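Local coordinates for uncharacterized protein (Vanderwaltozyma polyspora, PDB 5THE) that probably binds RNA, as the C-terminal lobe, with its Piwi domain, of a budding yeast Argonaute, at residues M64-T72 / V110-N118. Sequence-based numbering, arbitrary orientation.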
ATOM      1  N   MET A  64       3.553  -9.111  16.205  1.00 38.29           N
ATOM      2  CA  MET A  64       4.720  -9.874  15.782  1.00 35.51           C
ATOM      3  C   MET A  64       5.390 -10.638  16.916  1.00 33.49           C
ATOM      4  O   MET A  64       6.260 -11.461  16.633  1.00 32.10           O
ATOM      5  CB  MET A  64       5.740  -8.941  15.111  1.00 31.51           C
ATOM      6  CG  MET A  64       5.414  -8.619  13.664  1.00 29.24           C
ATOM      7  SD  MET A  64       5.109 -10.122  12.705  1.00 35.82           S
ATOM      8  CE  MET A  64       6.740 -10.881  12.600  1.00 30.97           C
ATOM      9  N   LYS A  65       5.008 -10.405  18.174  1.00 31.68           N
ATOM     10  CA  LYS A  65       5.678 -11.053  19.300  1.00 34.78           C
ATOM     11  C   LYS A  65       5.741 -12.565  19.108  1.00 34.60           C
ATOM     12  O   LYS A  65       4.724 -13.222  18.863  1.00 35.12           O
ATOM     13  CB  LYS A  65       4.955 -10.714  20.609  1.00 38.26           C
ATOM     14  CG  LYS A  65       5.585 -11.335  21.850  1.00 48.74           C
ATOM     15  CD  LYS A  65       5.122 -10.623  23.119  1.00 60.82           C
ATOM     16  CE  LYS A  65       5.716 -11.263  24.369  1.00 65.30           C
ATOM     17  NZ  LYS A  65       5.358 -12.705  24.456  1.00 66.92           N
ATOM     18  N   GLY A  66       6.953 -13.114  19.196  1.00 34.71           N
ATOM     19  CA  GLY A  66       7.147 -14.531  18.970  1.00 32.28           C
ATOM     20  C   GLY A  66       7.151 -14.958  17.519  1.00 36.36           C
ATOM     21  O   GLY A  66       7.309 -16.149  17.246  1.00 37.75           O
ATOM     22  N   HIS A  67       6.990 -14.035  16.580  1.00 33.82           N
ATOM     23  CA  HIS A  67       6.992 -14.377  15.168  1.00 30.90           C
ATOM     24  C   HIS A  67       8.188 -13.742  14.482  1.00 30.27           C
ATOM     25  O   HIS A  67       8.815 -12.816  15.002  1.00 29.17           O
ATOM     26  CB  HIS A  67       5.706 -13.900  14.485  1.00 32.96           C
ATOM     27  CG  HIS A  67       4.463 -14.482  15.071  1.00 40.00           C
ATOM     28  ND1 HIS A  67       4.255 -15.840  15.171  1.00 38.56           N
ATOM     29  CD2 HIS A  67       3.357 -13.890  15.588  1.00 39.99           C
ATOM     30  CE1 HIS A  67       3.075 -16.061  15.722  1.00 40.77           C
ATOM     31  NE2 HIS A  67       2.510 -14.896  15.983  1.00 42.04           N
ATOM     32  N   GLN A  68       8.482 -14.232  13.289  1.00 27.00           N
ATOM     33  CA  GLN A  68       9.529 -13.650  12.470  1.00 29.75           C
ATOM     34  C   GLN A  68       9.001 -13.363  11.074  1.00 26.75           C
ATOM     35  O   GLN A  68       8.089 -14.034  10.579  1.00 28.94           O
ATOM     36  CB  GLN A  68      10.751 -14.567  12.406  1.00 29.93           C
ATOM     37  CG  GLN A  68      11.457 -14.674  13.748  1.00 35.98           C
ATOM     38  CD  GLN A  68      12.680 -15.560  13.692  1.00 53.00           C
ATOM     39  OE1 GLN A  68      12.803 -16.413  12.816  1.00 56.55           O
ATOM     40  NE2 GLN A  68      13.592 -15.369  14.636  1.00 62.39           N
ATOM     41  N   PHE A  69       9.577 -12.331  10.463  1.00 21.53           N
ATOM     42  CA  PHE A  69       9.306 -12.029   9.069  1.00 26.25           C
ATOM     43  C   PHE A  69       9.697 -13.200   8.186  1.00 26.27           C
ATOM     44  O   PHE A  69      10.717 -13.855   8.414  1.00 22.59           O
ATOM     45  CB  PHE A  69      10.084 -10.789   8.631  1.00 21.11           C
ATOM     46  CG  PHE A  69       9.715  -9.543   9.384  1.00 22.05           C
ATOM     47  CD1 PHE A  69       8.432  -9.379   9.901  1.00 26.77           C
ATOM     48  CD2 PHE A  69      10.646  -8.545   9.580  1.00 28.66           C
ATOM     49  CE1 PHE A  69       8.081  -8.226  10.603  1.00 24.89           C
ATOM     50  CE2 PHE A  69      10.299  -7.369  10.281  1.00 29.55           C
ATOM     51  CZ  PHE A  69       9.012  -7.219  10.784  1.00 26.78           C
ATOM     52  N   ILE A  70       8.908 -13.410   7.132  1.00 26.84           N
ATOM     53  CA  ILE A  70       9.126 -14.545   6.230  1.00 25.88           C
ATOM     54  C   ILE A  70      10.490 -14.452   5.555  1.00 28.30           C
ATOM     55  O   ILE A  70      11.196 -15.453   5.413  1.00 27.41           O
ATOM     56  CB  ILE A  70       7.995 -14.605   5.182  1.00 26.14           C
ATOM     57  CG1 ILE A  70       6.686 -15.048   5.827  1.00 25.95           C
ATOM     58  CG2 ILE A  70       8.379 -15.507   4.003  1.00 25.69           C
ATOM     59  CD1 ILE A  70       5.454 -14.740   4.974  1.00 31.00           C
ATOM     60  N   SER A  71      10.874 -13.259   5.104  1.00 23.38           N
ATOM     61  CA  SER A  71      12.083 -13.105   4.300  1.00 26.62           C
ATOM     62  C   SER A  71      12.763 -11.805   4.687  1.00 29.83           C
ATOM     63  O   SER A  71      12.170 -10.729   4.558  1.00 25.47           O
ATOM     64  CB  SER A  71      11.765 -13.114   2.799  1.00 29.84           C
ATOM     65  OG  SER A  71      12.929 -12.837   2.029  1.00 34.51           O
ATOM     66  N   THR A  72      14.010 -11.906   5.130  1.00 30.76           N
ATOM     67  CA  THR A  72      14.826 -10.783   5.562  1.00 28.70           C
ATOM     68  C   THR A  72      16.151 -10.826   4.819  1.00 34.35           C
ATOM     69  O   THR A  72      16.461 -11.815   4.148  1.00 32.13           O
ATOM     70  CB  THR A  72      15.041 -10.860   7.079  1.00 31.90           C
ATOM     71  OG1 THR A  72      15.583 -12.141   7.418  1.00 35.90           O
ATOM     72  CG2 THR A  72      13.719 -10.658   7.808  1.00 29.93           C
ATOM     73  N   VAL A 110      14.985  -5.524  16.696  1.00 25.55           N
ATOM     74  CA  VAL A 110      14.499  -6.002  15.406  1.00 28.41           C
ATOM     75  C   VAL A 110      15.249  -7.247  14.956  1.00 31.91           C
ATOM     76  O   VAL A 110      14.753  -7.970  14.081  1.00 29.97           O
ATOM     77  CB  VAL A 110      14.555  -4.901  14.324  1.00 27.69           C
ATOM     78  CG1 VAL A 110      13.835  -3.644  14.816  1.00 27.62           C
ATOM     79  CG2 VAL A 110      15.982  -4.569  13.915  1.00 21.03           C
ATOM     80  N   LYS A 111      16.407  -7.533  15.557  1.00 29.29           N
ATOM     81  CA  LYS A 111      17.064  -8.812  15.323  1.00 28.48           C
ATOM     82  C   LYS A 111      16.114  -9.968  15.595  1.00 25.42           C
ATOM     83  O   LYS A 111      16.105 -10.957  14.856  1.00 28.26           O
ATOM     84  CB  LYS A 111      18.320  -8.931  16.190  1.00 34.86           C
ATOM     85  CG  LYS A 111      19.285 -10.007  15.692  1.00 42.74           C
ATOM     86  CD  LYS A 111      20.506 -10.180  16.595  1.00 53.04           C
ATOM     87  CE  LYS A 111      21.526 -11.109  15.939  1.00 60.69           C
ATOM     88  NZ  LYS A 111      21.829 -10.689  14.531  1.00 65.65           N
ATOM     89  N   GLN A 112      15.277  -9.832  16.631  1.00 33.29           N
ATOM     90  CA  GLN A 112      14.320 -10.871  17.012  1.00 34.83           C
ATOM     91  C   GLN A 112      13.337 -11.194  15.893  1.00 40.00           C
ATOM     92  O   GLN A 112      12.751 -12.285  15.875  1.00 36.45           O
ATOM     93  CB  GLN A 112      13.543 -10.432  18.257  1.00 38.86           C
ATOM     94  CG  GLN A 112      14.399 -10.083  19.477  1.00 51.80           C
ATOM     95  CD  GLN A 112      15.062 -11.299  20.114  1.00 71.52           C
ATOM     96  OE1 GLN A 112      15.918 -11.948  19.508  1.00 75.56           O
ATOM     97  NE2 GLN A 112      14.665 -11.613  21.347  1.00 78.08           N
ATOM     98  N   LEU A 113      13.105 -10.252  14.984  1.00 31.25           N
ATOM     99  CA  LEU A 113      12.207 -10.481  13.863  1.00 32.27           C
ATOM    100  C   LEU A 113      12.931 -11.012  12.633  1.00 31.39           C
ATOM    101  O   LEU A 113      12.272 -11.366  11.649  1.00 32.20           O
ATOM    102  CB  LEU A 113      11.468  -9.175  13.517  1.00 26.40           C
ATOM    103  CG  LEU A 113      10.696  -8.598  14.710  1.00 32.96           C
ATOM    104  CD1 LEU A 113      10.306  -7.149  14.488  1.00 32.17           C
ATOM    105  CD2 LEU A 113       9.464  -9.446  14.986  1.00 35.18           C
ATOM    106  N   GLY A 114      14.261 -11.057  12.666  1.00 30.19           N
ATOM    107  CA  GLY A 114      15.063 -11.580  11.578  1.00 33.54           C
ATOM    108  C   GLY A 114      15.853 -10.543  10.809  1.00 33.15           C
ATOM    109  O   GLY A 114      16.529 -10.902   9.836  1.00 31.81           O
ATOM    110  N   VAL A 115      15.792  -9.273  11.197  1.00 31.60           N
ATOM    111  CA  VAL A 115      16.503  -8.210  10.503  1.00 31.99           C
ATOM    112  C   VAL A 115      17.753  -7.882  11.301  1.00 33.57           C
ATOM    113  O   VAL A 115      17.669  -7.465  12.465  1.00 30.36           O
ATOM    114  CB  VAL A 115      15.624  -6.964  10.332  1.00 30.10           C
ATOM    115  CG1 VAL A 115      16.357  -5.932   9.506  1.00 26.52           C
ATOM    116  CG2 VAL A 115      14.289  -7.354   9.713  1.00 28.53           C
ATOM    117  N   ASP A 116      18.902  -8.054  10.673  1.00 31.34           N
ATOM    118  CA  ASP A 116      20.198  -7.891  11.318  1.00 36.41           C
ATOM    119  C   ASP A 116      20.822  -6.600  10.791  1.00 32.23           C
ATOM    120  O   ASP A 116      21.242  -6.535   9.628  1.00 28.83           O
ATOM    121  CB  ASP A 116      21.073  -9.117  11.046  1.00 37.55           C
ATOM    122  CG  ASP A 116      22.428  -9.046  11.725  1.00 47.43           C
ATOM    123  OD1 ASP A 116      22.567  -8.318  12.735  1.00 50.03           O
ATOM    124  OD2 ASP A 116      23.355  -9.740  11.242  1.00 50.11           O
ATOM    125  N   PHE A 117      20.842  -5.572  11.630  1.00 30.12           N
ATOM    126  CA  PHE A 117      21.458  -4.295  11.300  1.00 29.88           C
ATOM    127  C   PHE A 117      22.769  -4.132  12.050  1.00 32.63           C
ATOM    128  O   PHE A 117      22.909  -4.568  13.195  1.00 30.73           O
ATOM    129  CB  PHE A 117      20.557  -3.108  11.657  1.00 25.17           C
ATOM    130  CG  PHE A 117      19.484  -2.832  10.649  1.00 29.16           C
ATOM    131  CD1 PHE A 117      19.810  -2.496   9.347  1.00 30.33           C
ATOM    132  CD2 PHE A 117      18.154  -2.886  11.007  1.00 29.26           C
ATOM    133  CE1 PHE A 117      18.824  -2.234   8.422  1.00 31.98           C
ATOM    134  CE2 PHE A 117      17.160  -2.624  10.083  1.00 30.41           C
ATOM    135  CZ  PHE A 117      17.492  -2.305   8.792  1.00 26.86           C
ATOM    136  N   ASN A 118      23.717  -3.475  11.391  1.00 29.51           N
ATOM    137  CA  ASN A 118      24.945  -2.999  12.007  1.00 28.86           C
ATOM    138  C   ASN A 118      24.764  -1.495  12.205  1.00 24.42           C
ATOM    139  O   ASN A 118      24.612  -0.759  11.227  1.00 31.53           O
ATOM    140  CB  ASN A 118      26.138  -3.332  11.102  1.00 33.46           C
ATOM    141  CG  ASN A 118      27.452  -2.698  11.557  1.00 45.42           C
ATOM    142  OD1 ASN A 118      27.551  -2.087  12.621  1.00 43.79           O
ATOM    143  ND2 ASN A 118      28.474  -2.854  10.731  1.00 53.09           N
TER
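Three carbonyls in succession, those of Gln112, Leu113 and Gly114, receive donors from segment 64-72. The backbone N of Phe69 gives a 3.1 Å hydrogen bond to Leu113 O, lying in the plane of that carbonyl. Thr72 OG1 donates a 2.9 Å hydrogen bond to Gly114 O, from 44° above the carbonyl plane; with chi1 at 54° the hydroxyl sits between its own backbone N and carbonyl carbon, and a short, branched residue can bond there while its methyl CG2 packs against Val115 CG2. Gln68, extended beyond CG, adds only a weak bond from NE2 to Gln112 O at 3.4 Å.

Apolar contacts gather round Leu113. The flat Phe69 ring offers one face to Leu113 CB, a CH-pi contact 4.1 Å from the centroid, and its edge to Val115 CG2, in plane. The branched end of Leu113 lets CD1 touch Phe69 CZ while CD2 lies 3.8 Å from Met64 CB, where the flexible, bent methionine chain also brings CE against it. Beyond these partners, Phe69 packs on Met236 and Asn239 of helix 228-241.

Gly114 has positive phi (110°), which suits glycine, with no CB to press on the preceding carbonyl O. It ends the helix that begins at residue 95 in a Schellman motif, against which segment 64-72 packs. Val115 and Asp116 then lead into strand 117-118, parallel to strand 77-85, an alpha/beta arrangement consistent with an Argonaute MID domain.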